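Proton-dependent oligopeptide transporter family protein (Xanthomonas campestris, PDB 6EI3) probably carries small peptides across the bacterial inner membrane, driven by the proton gradient, as a POT-family member of the Major Facilitator Superfamily. Local coordinates at residues P203-S212 with T277-V286; P41-H49 with L449-N457. All coordinates share one frame; numbering follows the deposited sequence.

Contact 1: residues P203-S212 with T277-V286; sequences PHGFGAVVRS and THPDAAVDGV
A short helix, 206-215, lies across the start of the long helix 281-306, and His278, in the turn leading into that long helix, forms the polar centre of the joint. Both nitrogens of its imidazole are used near the ring plane. ND1 of His278 shares a nearly straight hydrogen bond of 2.9 Å with ND1 of His204. NE2 of His278 is hydrogen-bonded to OG of Ser212 at 2.8 Å. Either partner could donate in each bond, a flexibility well suited to histidine and serine. The two imidazoles touch rim to rim, their planes 83° apart. Two grips at different corners should fix the rotation of the buried His278 ring, while CG2 of Val209 sits over one face, 3.9 Å from its centroid. The His204 ring is sandwiched: Pro203 CB lies over one face and Pro279 CD over the other, the latter 3.5 Å from the ring centroid. Next to this polar corner the interface turns apolar. Val209 CB packs on Val286 CG2 at 3.7 Å, and Phe206, its CG anti to the backbone N (chi1 -175°), brings CD1 within 3.8 Å of that same methyl; the Phe206 side chain also touches Val432 and Phe436 of helix 430-456. Small Ala282 lets the backbone of His204 come close. The segments cross at -89°, packing the short helix squarely over the start of a long helix of this Major Facilitator Superfamily fold.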
ATOM      1  N   PRO A 203     -18.900  15.156  17.680  1.00 55.30           N
ATOM      2  CA  PRO A 203     -20.087  15.667  16.963  1.00 56.26           C
ATOM      3  C   PRO A 203     -19.728  16.467  15.706  1.00 59.51           C
ATOM      4  O   PRO A 203     -20.586  16.665  14.843  1.00 59.01           O
ATOM      5  CB  PRO A 203     -20.806  16.530  18.011  1.00 59.51           C
ATOM      6  CG  PRO A 203     -19.761  16.894  18.998  1.00 63.72           C
ATOM      7  CD  PRO A 203     -18.777  15.759  19.024  1.00 57.72           C
ATOM      8  N   HIS A 204     -18.450  16.895  15.594  1.00 56.12           N
ATOM      9  CA  HIS A 204     -17.946  17.652  14.450  1.00 56.56           C
ATOM     10  C   HIS A 204     -16.748  16.940  13.766  1.00 59.81           C
ATOM     11  O   HIS A 204     -15.856  17.587  13.204  1.00 59.10           O
ATOM     12  CB  HIS A 204     -17.648  19.112  14.848  1.00 58.38           C
ATOM     13  CG  HIS A 204     -18.715  19.742  15.698  1.00 63.67           C
ATOM     14  ND1 HIS A 204     -20.042  19.800  15.279  1.00 66.52           N
ATOM     15  CD2 HIS A 204     -18.617  20.337  16.912  1.00 66.58           C
ATOM     16  CE1 HIS A 204     -20.702  20.415  16.250  1.00 67.48           C
ATOM     17  NE2 HIS A 204     -19.888  20.759  17.253  1.00 67.88           N
ATOM     18  N   GLY A 205     -16.776  15.605  13.796  1.00 55.75           N
ATOM     19  CA  GLY A 205     -15.784  14.751  13.151  1.00 53.47           C
ATOM     20  C   GLY A 205     -16.157  14.514  11.701  1.00 56.40           C
ATOM     21  O   GLY A 205     -17.269  14.858  11.291  1.00 56.83           O
ATOM     22  N   PHE A 206     -15.245  13.886  10.918  1.00 51.73           N
ATOM     23  CA  PHE A 206     -15.420  13.629   9.483  1.00 50.63           C
ATOM     24  C   PHE A 206     -16.762  13.009   9.124  1.00 55.17           C
ATOM     25  O   PHE A 206     -17.466  13.577   8.290  1.00 55.66           O
ATOM     26  CB  PHE A 206     -14.254  12.793   8.905  1.00 50.66           C
ATOM     27  CG  PHE A 206     -14.315  12.594   7.407  1.00 51.46           C
ATOM     28  CD1 PHE A 206     -13.923  13.606   6.536  1.00 54.11           C
ATOM     29  CD2 PHE A 206     -14.750  11.388   6.865  1.00 53.30           C
ATOM     30  CE1 PHE A 206     -13.997  13.429   5.152  1.00 54.99           C
ATOM     31  CE2 PHE A 206     -14.809  11.205   5.479  1.00 55.98           C
ATOM     32  CZ  PHE A 206     -14.439  12.230   4.632  1.00 54.29           C
ATOM     33  N   GLY A 207     -17.079  11.854   9.729  1.00 51.34           N
ATOM     34  CA  GLY A 207     -18.318  11.113   9.513  1.00 51.03           C
ATOM     35  C   GLY A 207     -19.571  11.935   9.754  1.00 55.47           C
ATOM     36  O   GLY A 207     -20.459  11.969   8.897  1.00 55.57           O
ATOM     37  N   ALA A 208     -19.636  12.628  10.907  1.00 52.99           N
ATOM     38  CA  ALA A 208     -20.776  13.485  11.287  1.00 54.67           C
ATOM     39  C   ALA A 208     -21.026  14.615  10.291  1.00 59.90           C
ATOM     40  O   ALA A 208     -22.177  14.861   9.943  1.00 60.35           O
ATOM     41  CB  ALA A 208     -20.568  14.054  12.680  1.00 55.95           C
ATOM     42  N   VAL A 209     -19.944  15.276   9.803  1.00 57.21           N
ATOM     43  CA  VAL A 209     -20.016  16.378   8.829  1.00 57.43           C
ATOM     44  C   VAL A 209     -20.487  15.856   7.462  1.00 60.33           C
ATOM     45  O   VAL A 209     -21.327  16.499   6.842  1.00 61.80           O
ATOM     46  CB  VAL A 209     -18.705  17.215   8.756  1.00 60.64           C
ATOM     47  CG1 VAL A 209     -18.821  18.359   7.754  1.00 61.20           C
ATOM     48  CG2 VAL A 209     -18.321  17.760  10.129  1.00 60.91           C
ATOM     49  N   VAL A 210     -19.981  14.683   7.017  1.00 55.36           N
ATOM     50  CA  VAL A 210     -20.390  14.025   5.759  1.00 54.99           C
ATOM     51  C   VAL A 210     -21.894  13.674   5.833  1.00 60.44           C
ATOM     52  O   VAL A 210     -22.628  13.915   4.872  1.00 60.40           O
ATOM     53  CB  VAL A 210     -19.506  12.771   5.441  1.00 56.67           C
ATOM     54  CG1 VAL A 210     -20.115  11.909   4.335  1.00 55.91           C
ATOM     55  CG2 VAL A 210     -18.076  13.175   5.077  1.00 55.36           C
ATOM     56  N   ARG A 211     -22.329  13.104   6.983  1.00 58.85           N
ATOM     57  CA  ARG A 211     -23.715  12.715   7.282  1.00 60.75           C
ATOM     58  C   ARG A 211     -24.613  13.946   7.191  1.00 64.83           C
ATOM     59  O   ARG A 211     -25.609  13.908   6.470  1.00 65.57           O
ATOM     60  CB  ARG A 211     -23.791  12.089   8.689  1.00 64.08           C
ATOM     61  CG  ARG A 211     -25.114  11.397   9.050  1.00 76.82           C
ATOM     62  CD  ARG A 211     -25.062  10.749  10.435  1.00 88.40           C
ATOM     63  NE  ARG A 211     -23.996   9.742  10.545  1.00 99.52           N
ATOM     64  CZ  ARG A 211     -22.955   9.824  11.372  1.00110.92           C
ATOM     65  NH1 ARG A 211     -22.835  10.851  12.205  1.00 97.35           N
ATOM     66  NH2 ARG A 211     -22.034   8.869  11.383  1.00 94.31           N
ATOM     67  N   SER A 212     -24.222  15.055   7.866  1.00 61.01           N
ATOM     68  CA  SER A 212     -24.968  16.317   7.839  1.00 61.81           C
ATOM     69  C   SER A 212     -24.998  16.937   6.447  1.00 67.70           C
ATOM     70  O   SER A 212     -26.044  17.417   6.043  1.00 69.62           O
ATOM     71  CB  SER A 212     -24.393  17.310   8.835  1.00 63.43           C
ATOM     72  OG  SER A 212     -24.531  16.848  10.167  1.00 69.59           O
ATOM     73  N   THR A 277     -24.838  23.611  11.036  1.00 73.07           N
ATOM     74  CA  THR A 277     -24.783  22.476  11.960  1.00 71.79           C
ATOM     75  C   THR A 277     -23.384  22.252  12.565  1.00 73.63           C
ATOM     76  O   THR A 277     -23.287  21.699  13.665  1.00 73.72           O
ATOM     77  CB  THR A 277     -25.233  21.202  11.206  1.00 81.48           C
ATOM     78  OG1 THR A 277     -26.291  21.520  10.296  1.00 82.60           O
ATOM     79  CG2 THR A 277     -25.651  20.064  12.140  1.00 79.79           C
ATOM     80  N   HIS A 278     -22.305  22.640  11.836  1.00 67.48           N
ATOM     81  CA  HIS A 278     -20.920  22.408  12.254  1.00 64.31           C
ATOM     82  C   HIS A 278     -20.051  23.697  12.304  1.00 68.64           C
ATOM     83  O   HIS A 278     -20.360  24.656  11.598  1.00 68.47           O
ATOM     84  CB  HIS A 278     -20.312  21.311  11.377  1.00 62.52           C
ATOM     85  CG  HIS A 278     -21.082  20.028  11.475  1.00 64.76           C
ATOM     86  ND1 HIS A 278     -21.013  19.229  12.605  1.00 65.41           N
ATOM     87  CD2 HIS A 278     -21.965  19.480  10.609  1.00 65.71           C
ATOM     88  CE1 HIS A 278     -21.821  18.211  12.373  1.00 64.16           C
ATOM     89  NE2 HIS A 278     -22.409  18.314  11.185  1.00 64.81           N
ATOM     90  N   PRO A 279     -18.987  23.728  13.158  1.00 66.32           N
ATOM     91  CA  PRO A 279     -18.227  24.976  13.405  1.00 67.93           C
ATOM     92  C   PRO A 279     -17.289  25.577  12.338  1.00 74.52           C
ATOM     93  O   PRO A 279     -16.353  26.282  12.735  1.00 75.26           O
ATOM     94  CB  PRO A 279     -17.373  24.623  14.635  1.00 68.98           C
ATOM     95  CG  PRO A 279     -17.963  23.425  15.213  1.00 72.23           C
ATOM     96  CD  PRO A 279     -18.561  22.676  14.096  1.00 66.95           C
ATOM     97  N   ASP A 280     -17.549  25.401  11.025  1.00 71.35           N
ATOM     98  CA  ASP A 280     -16.732  25.962   9.926  1.00 70.19           C
ATOM     99  C   ASP A 280     -15.335  25.344   9.818  1.00 69.24           C
ATOM    100  O   ASP A 280     -14.984  24.920   8.726  1.00 68.06           O
ATOM    101  CB  ASP A 280     -16.651  27.505   9.951  1.00 73.83           C
ATOM    102  CG  ASP A 280     -17.829  28.213   9.311  1.00 89.04           C
ATOM    103  OD1 ASP A 280     -18.979  27.753   9.502  1.00 91.70           O
ATOM    104  OD2 ASP A 280     -17.609  29.252   8.654  1.00 96.61           O
ATOM    105  N   ALA A 281     -14.544  25.278  10.918  1.00 63.17           N
ATOM    106  CA  ALA A 281     -13.223  24.637  10.919  1.00 61.04           C
ATOM    107  C   ALA A 281     -13.381  23.126  10.662  1.00 62.91           C
ATOM    108  O   ALA A 281     -12.444  22.478  10.191  1.00 61.20           O
ATOM    109  CB  ALA A 281     -12.515  24.869  12.243  1.00 61.75           C
ATOM    110  N   ALA A 282     -14.583  22.584  10.966  1.00 59.45           N
ATOM    111  CA  ALA A 282     -14.978  21.189  10.749  1.00 57.53           C
ATOM    112  C   ALA A 282     -15.365  20.992   9.276  1.00 58.61           C
ATOM    113  O   ALA A 282     -14.913  20.025   8.662  1.00 56.95           O
ATOM    114  CB  ALA A 282     -16.150  20.830  11.657  1.00 59.10           C
ATOM    115  N   VAL A 283     -16.181  21.923   8.709  1.00 54.08           N
ATOM    116  CA  VAL A 283     -16.637  21.904   7.304  1.00 53.03           C
ATOM    117  C   VAL A 283     -15.451  22.113   6.344  1.00 55.94           C
ATOM    118  O   VAL A 283     -15.311  21.354   5.381  1.00 54.49           O
ATOM    119  CB  VAL A 283     -17.810  22.884   7.028  1.00 57.04           C
ATOM    120  CG1 VAL A 283     -18.251  22.841   5.567  1.00 56.14           C
ATOM    121  CG2 VAL A 283     -18.997  22.590   7.941  1.00 57.97           C
ATOM    122  N   ASP A 284     -14.595  23.134   6.625  1.00 52.11           N
ATOM    123  CA  ASP A 284     -13.383  23.442   5.860  1.00 50.34           C
ATOM    124  C   ASP A 284     -12.436  22.244   5.916  1.00 50.20           C
ATOM    125  O   ASP A 284     -11.822  21.914   4.913  1.00 49.28           O
ATOM    126  CB  ASP A 284     -12.668  24.688   6.413  1.00 52.87           C
ATOM    127  CG  ASP A 284     -13.416  26.004   6.303  1.00 66.02           C
ATOM    128  OD1 ASP A 284     -14.484  26.032   5.651  1.00 65.66           O
ATOM    129  OD2 ASP A 284     -12.945  27.003   6.892  1.00 76.93           O
ATOM    130  N   GLY A 285     -12.339  21.618   7.088  1.00 45.28           N
ATOM    131  CA  GLY A 285     -11.529  20.431   7.336  1.00 42.95           C
ATOM    132  C   GLY A 285     -11.921  19.239   6.485  1.00 45.91           C
ATOM    133  O   GLY A 285     -11.048  18.515   6.007  1.00 45.25           O
ATOM    134  N   VAL A 286     -13.238  19.055   6.252  1.00 42.12           N
ATOM    135  CA  VAL A 286     -13.777  17.988   5.407  1.00 40.69           C
ATOM    136  C   VAL A 286     -13.539  18.354   3.931  1.00 43.68           C
ATOM    137  O   VAL A 286     -13.257  17.461   3.139  1.00 41.58           O
ATOM    138  CB  VAL A 286     -15.263  17.638   5.756  1.00 44.13           C
ATOM    139  CG1 VAL A 286     -15.887  16.688   4.734  1.00 42.75           C
ATOM    140  CG2 VAL A 286     -15.357  17.040   7.159  1.00 43.39           C
TER

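Contact 2: residues P41-H49 with L449-N457; sequences PERDAEAKH and LLSNVAVRN
Leu449 CD2 lies over one face of the His49 imidazole, 3.9 Å from its centroid in a CH-pi contact, while the amide nitrogen of Asn452 approaches the ring edge. Farther along, the Arg456 guanidinium has Glu42 CG over one face and Ala45 CB at its edge, NH2 to CB 3.5 Å. These groups join two antiparallel helices of the Major Facilitator Superfamily fold, 40-60 and 430-456, whose segments cross at -159° with axes 9.9 Å apart. Asn452 was modelled in two conformers, and its amide contacts and water bridge hold for the one described. The methyl of Ala45 is small enough for Asn452 to reach in beside it; ND2 of Asn452 comes to 3.1 Å from Ala45 O, but at an angle too poor for a hydrogen bond. Arginine suits the end of the interface because its long chain, bent at chi2 and chi3, brings the flat guanidinium against Glu42 and Ala45; its salt bridge is to Glu471 rather than to Glu42. Arg456 is poorly ordered, so this end is less certain. Ile250 of helix 248-270 touches both His49 and Leu449. Lys48, extended beyond CG, runs past Asn452 at a slant. A water joins the two residues: it accepts from Lys48 NZ at 2.8 Å and donates to Asn452 OD1 at 3.1 Å.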
ATOM      1  N   PRO A  41       2.406 -17.686 -19.770  1.00 32.30           N
ATOM      2  CA  PRO A  41       1.903 -16.331 -19.467  1.00 32.15           C
ATOM      3  C   PRO A  41       0.660 -16.321 -18.571  1.00 33.73           C
ATOM      4  O   PRO A  41       0.502 -15.382 -17.789  1.00 31.81           O
ATOM      5  CB  PRO A  41       1.650 -15.705 -20.849  1.00 34.84           C
ATOM      6  CG  PRO A  41       1.555 -16.817 -21.773  1.00 39.49           C
ATOM      7  CD  PRO A  41       2.302 -17.983 -21.219  1.00 34.79           C
ATOM      8  N   GLU A  42      -0.181 -17.376 -18.651  1.00 30.20           N
ATOM      9  CA  GLU A  42      -1.390 -17.543 -17.829  1.00 30.33           C
ATOM     10  C   GLU A  42      -1.005 -17.798 -16.364  1.00 32.25           C
ATOM     11  O   GLU A  42      -1.677 -17.312 -15.452  1.00 31.20           O
ATOM     12  CB  GLU A  42      -2.266 -18.707 -18.357  1.00 33.07           C
ATOM     13  CG  GLU A  42      -2.891 -18.450 -19.730  1.00 45.59           C
ATOM     14  CD  GLU A  42      -2.119 -18.995 -20.921  1.00 65.76           C
ATOM     15  OE1 GLU A  42      -0.866 -18.997 -20.886  1.00 50.59           O
ATOM     16  OE2 GLU A  42      -2.774 -19.430 -21.894  1.00 68.97           O
ATOM     17  N   ARG A  43       0.080 -18.563 -16.145  1.00 28.61           N
ATOM     18  CA  ARG A  43       0.581 -18.843 -14.800  1.00 28.17           C
ATOM     19  C   ARG A  43       1.211 -17.574 -14.202  1.00 31.05           C
ATOM     20  O   ARG A  43       1.062 -17.341 -13.004  1.00 28.71           O
ATOM     21  CB  ARG A  43       1.557 -20.024 -14.785  1.00 25.42           C
ATOM     22  CG  ARG A  43       0.899 -21.355 -15.149  1.00 30.99           C
ATOM     23  CD  ARG A  43       1.903 -22.496 -15.226  1.00 27.83           C
ATOM     24  NE  ARG A  43       2.695 -22.640 -13.993  1.00 28.75           N
ATOM     25  CZ  ARG A  43       2.330 -23.369 -12.944  1.00 37.48           C
ATOM     26  NH1 ARG A  43       1.189 -24.050 -12.962  1.00 27.67           N
ATOM     27  NH2 ARG A  43       3.116 -23.443 -11.876  1.00 27.37           N
ATOM     28  N   ASP A  44       1.876 -16.736 -15.040  1.00 28.33           N
ATOM     29  CA  ASP A  44       2.435 -15.455 -14.581  1.00 27.10           C
ATOM     30  C   ASP A  44       1.296 -14.567 -14.087  1.00 29.16           C
ATOM     31  O   ASP A  44       1.418 -13.944 -13.036  1.00 27.78           O
ATOM     32  CB  ASP A  44       3.173 -14.713 -15.718  1.00 28.91           C
ATOM     33  CG  ASP A  44       4.513 -15.282 -16.110  1.00 38.87           C
ATOM     34  OD1 ASP A  44       5.050 -16.108 -15.349  1.00 37.48           O
ATOM     35  OD2 ASP A  44       5.027 -14.900 -17.189  1.00 48.65           O
ATOM     36  N   ALA A  45       0.198 -14.495 -14.874  1.00 27.29           N
ATOM     37  CA  ALA A  45      -0.980 -13.696 -14.522  1.00 26.52           C
ATOM     38  C   ALA A  45      -1.618 -14.218 -13.228  1.00 29.53           C
ATOM     39  O   ALA A  45      -1.968 -13.424 -12.356  1.00 29.45           O
ATOM     40  CB  ALA A  45      -1.987 -13.725 -15.658  1.00 27.70           C
ATOM     41  N   GLU A  46      -1.752 -15.555 -13.099  1.00 26.56           N
ATOM     42  CA  GLU A  46      -2.312 -16.182 -11.909  1.00 26.47           C
ATOM     43  C   GLU A  46      -1.478 -15.889 -10.662  1.00 29.21           C
ATOM     44  O   GLU A  46      -2.059 -15.557  -9.630  1.00 27.45           O
ATOM     45  CB  GLU A  46      -2.505 -17.679 -12.110  1.00 28.93           C
ATOM     46  CG  GLU A  46      -3.335 -18.337 -11.015  1.00 35.40           C
ATOM     47  CD  GLU A  46      -3.499 -19.834 -11.153  1.00 43.55           C
ATOM     48  OE1 GLU A  46      -2.923 -20.422 -12.095  1.00 41.43           O
ATOM     49  OE2 GLU A  46      -4.229 -20.422 -10.327  1.00 31.67           O
ATOM     50  N   ALA A  47      -0.128 -15.972 -10.753  1.00 25.76           N
ATOM     51  CA  ALA A  47       0.735 -15.678  -9.605  1.00 24.62           C
ATOM     52  C   ALA A  47       0.606 -14.214  -9.214  1.00 26.96           C
ATOM     53  O   ALA A  47       0.489 -13.934  -8.027  1.00 24.54           O
ATOM     54  CB  ALA A  47       2.191 -16.035  -9.900  1.00 25.05           C
ATOM     55  N   LYS A  48       0.519 -13.286 -10.210  1.00 26.55           N
ATOM     56  CA  LYS A  48       0.338 -11.842  -9.946  1.00 26.04           C
ATOM     57  C   LYS A  48      -1.026 -11.615  -9.268  1.00 29.65           C
ATOM     58  O   LYS A  48      -1.129 -10.815  -8.340  1.00 27.63           O
ATOM     59  CB  LYS A  48       0.364 -11.032 -11.245  1.00 27.93           C
ATOM     60  CG  LYS A  48       1.721 -10.914 -11.894  1.00 33.24           C
ATOM     61  CD  LYS A  48       1.572 -10.146 -13.194  1.00 36.49           C
ATOM     62  CE  LYS A  48       2.780 -10.308 -14.068  1.00 39.64           C
ATOM     63  NZ  LYS A  48       2.639  -9.498 -15.309  1.00 40.63           N
ATOM     64  N   HIS A  49      -2.062 -12.334  -9.742  1.00 26.64           N
ATOM     65  CA  HIS A  49      -3.423 -12.215  -9.230  1.00 27.24           C
ATOM     66  C   HIS A  49      -3.462 -12.493  -7.752  1.00 29.49           C
ATOM     67  O   HIS A  49      -4.029 -11.699  -7.023  1.00 28.08           O
ATOM     68  CB  HIS A  49      -4.402 -13.126  -9.988  1.00 29.76           C
ATOM     69  CG  HIS A  49      -5.806 -12.630  -9.899  1.00 34.93           C
ATOM     70  ND1 HIS A  49      -6.287 -11.654 -10.770  1.00 37.83           N
ATOM     71  CD2 HIS A  49      -6.756 -12.902  -8.975  1.00 37.40           C
ATOM     72  CE1 HIS A  49      -7.524 -11.404 -10.373  1.00 38.05           C
ATOM     73  NE2 HIS A  49      -7.843 -12.118  -9.288  1.00 38.36           N
ATOM     74  N   LEU A 449      -4.643  -5.956 -11.000  1.00 27.33           N
ATOM     75  CA  LEU A 449      -5.605  -7.046 -11.195  1.00 27.98           C
ATOM     76  C   LEU A 449      -6.434  -6.831 -12.454  1.00 33.43           C
ATOM     77  O   LEU A 449      -6.612  -7.774 -13.231  1.00 33.68           O
ATOM     78  CB  LEU A 449      -6.539  -7.186  -9.994  1.00 27.55           C
ATOM     79  CG  LEU A 449      -5.944  -7.633  -8.647  1.00 29.40           C
ATOM     80  CD1 LEU A 449      -7.080  -7.985  -7.675  1.00 28.44           C
ATOM     81  CD2 LEU A 449      -5.023  -8.864  -8.818  1.00 26.45           C
ATOM     82  N   LEU A 450      -6.881  -5.577 -12.693  1.00 30.94           N
ATOM     83  CA  LEU A 450      -7.672  -5.223 -13.880  1.00 32.86           C
ATOM     84  C   LEU A 450      -6.890  -5.391 -15.169  1.00 38.26           C
ATOM     85  O   LEU A 450      -7.453  -5.849 -16.161  1.00 36.86           O
ATOM     86  CB  LEU A 450      -8.266  -3.811 -13.775  1.00 33.20           C
ATOM     87  CG  LEU A 450      -9.551  -3.690 -12.940  1.00 37.97           C
ATOM     88  CD1 LEU A 450     -10.040  -2.236 -12.892  1.00 37.88           C
ATOM     89  CD2 LEU A 450     -10.670  -4.606 -13.470  1.00 39.62           C
ATOM     90  N   SER A 451      -5.580  -5.051 -15.147  1.00 38.05           N
ATOM     91  CA  SER A 451      -4.700  -5.220 -16.314  1.00 39.67           C
ATOM     92  C   SER A 451      -4.517  -6.705 -16.693  1.00 47.31           C
ATOM     93  O   SER A 451      -4.415  -6.990 -17.884  1.00 48.16           O
ATOM     94  CB  SER A 451      -3.351  -4.545 -16.107  1.00 40.64           C
ATOM     95  OG  SER A 451      -2.526  -5.306 -15.237  1.00 45.49           O
ATOM     96  N   ASN A 452      -4.492  -7.616 -15.686  0.50 44.00           N
ATOM     97  CA  ASN A 452      -4.371  -9.074 -15.840  0.50 44.58           C
ATOM     98  C   ASN A 452      -5.551  -9.649 -16.598  0.50 51.84           C
ATOM     99  O   ASN A 452      -5.384 -10.598 -17.361  0.50 53.59           O
ATOM    100  CB  ASN A 452      -4.321  -9.765 -14.463  0.50 40.74           C
ATOM    101  CG  ASN A 452      -2.950 -10.097 -13.930  0.50 44.21           C
ATOM    102  OD1 ASN A 452      -1.937 -10.035 -14.642  0.50 37.86           O
ATOM    103  ND2 ASN A 452      -2.906 -10.472 -12.648  0.50 23.14           N
ATOM    104  N   VAL A 453      -6.752  -9.113 -16.332  1.00 48.99           N
ATOM    105  CA  VAL A 453      -8.017  -9.549 -16.929  1.00 50.43           C
ATOM    106  C   VAL A 453      -8.054  -9.052 -18.379  1.00 54.52           C
ATOM    107  O   VAL A 453      -8.341  -9.840 -19.281  1.00 54.77           O
ATOM    108  CB  VAL A 453      -9.241  -9.058 -16.103  1.00 54.60           C
ATOM    109  CG1 VAL A 453     -10.550  -9.278 -16.862  1.00 55.94           C
ATOM    110  CG2 VAL A 453      -9.291  -9.743 -14.739  1.00 53.51           C
ATOM    111  N   ALA A 454      -7.720  -7.760 -18.590  1.00 50.19           N
ATOM    112  CA  ALA A 454      -7.697  -7.111 -19.898  1.00 51.38           C
ATOM    113  C   ALA A 454      -6.821  -7.847 -20.917  1.00 57.53           C
ATOM    114  O   ALA A 454      -7.282  -8.062 -22.029  1.00 55.60           O
ATOM    115  CB  ALA A 454      -7.266  -5.658 -19.770  1.00 51.45           C
ATOM    116  N   VAL A 455      -5.590  -8.270 -20.534  1.00 56.46           N
ATOM    117  CA  VAL A 455      -4.682  -9.001 -21.440  1.00 58.26           C
ATOM    118  C   VAL A 455      -5.163 -10.431 -21.741  1.00 66.56           C
ATOM    119  O   VAL A 455      -4.843 -10.964 -22.803  1.00 67.44           O
ATOM    120  CB  VAL A 455      -3.192  -8.996 -21.000  1.00 60.93           C
ATOM    121  CG1 VAL A 455      -2.601  -7.595 -21.075  1.00 60.31           C
ATOM    122  CG2 VAL A 455      -3.001  -9.610 -19.615  1.00 59.53           C
ATOM    123  N   ARG A 456      -5.929 -11.046 -20.818  1.00 65.92           N
ATOM    124  CA  ARG A 456      -6.437 -12.414 -20.971  1.00 67.44           C
ATOM    125  C   ARG A 456      -7.525 -12.520 -22.039  1.00 74.71           C
ATOM    126  O   ARG A 456      -7.840 -13.624 -22.496  1.00 76.78           O
ATOM    127  CB  ARG A 456      -6.889 -12.995 -19.615  1.00 67.73           C
ATOM    128  CG  ARG A 456      -6.828 -14.534 -19.501  1.00 79.74           C
ATOM    129  CD  ARG A 456      -5.525 -15.185 -19.978  1.00 83.19           C
ATOM    130  NE  ARG A 456      -4.346 -14.673 -19.277  1.00 79.82           N
ATOM    131  CZ  ARG A 456      -3.171 -14.431 -19.852  1.00 84.87           C
ATOM    132  NH1 ARG A 456      -2.997 -14.661 -21.148  1.00 69.09           N
ATOM    133  NH2 ARG A 456      -2.160 -13.967 -19.135  1.00 67.10           N
ATOM    134  N   ASN A 457      -8.062 -11.369 -22.468  1.00 71.17           N
ATOM    135  CA  ASN A 457      -9.068 -11.266 -23.514  1.00 72.37           C
ATOM    136  C   ASN A 457      -8.407 -11.610 -24.856  1.00 77.15           C
ATOM    137  O   ASN A 457      -7.363 -11.037 -25.187  1.00 75.56           O
ATOM    138  CB  ASN A 457      -9.653  -9.854 -23.531  1.00 71.58           C
ATOM    139  CG  ASN A 457     -10.826  -9.676 -24.453  1.00 95.56           C
ATOM    140  OD1 ASN A 457     -10.731  -9.013 -25.491  1.00 87.39           O
ATOM    141  ND2 ASN A 457     -11.971 -10.227 -24.070  1.00 90.17           N
TER
HETATM  142  O   HOH W   1       0.537 -10.939 -16.357  1.00 33.95           O

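In the fold
From the N terminus the chain first enters contact 2 at 41-49, in helix 40-60, and returns to it only at 449-457, after some 400 residues that are mostly helix. Within that long loop contact 1 closes a much shorter one: 203-212 pairs with 277-286 after 64 intervening residues, so the two contacts nest and do not cross. Contact 2 joins an early helix to a late one, whereas contact 1 fixes the short helix 206-215 to the start of helix 281-306. They do not touch, their nearest atoms being about 23 Å apart. Helix 430-456 connects them: its last turns, 449-456, belong to contact 2, while Val432 and Phe436 near its start touch Phe206 of contact 1.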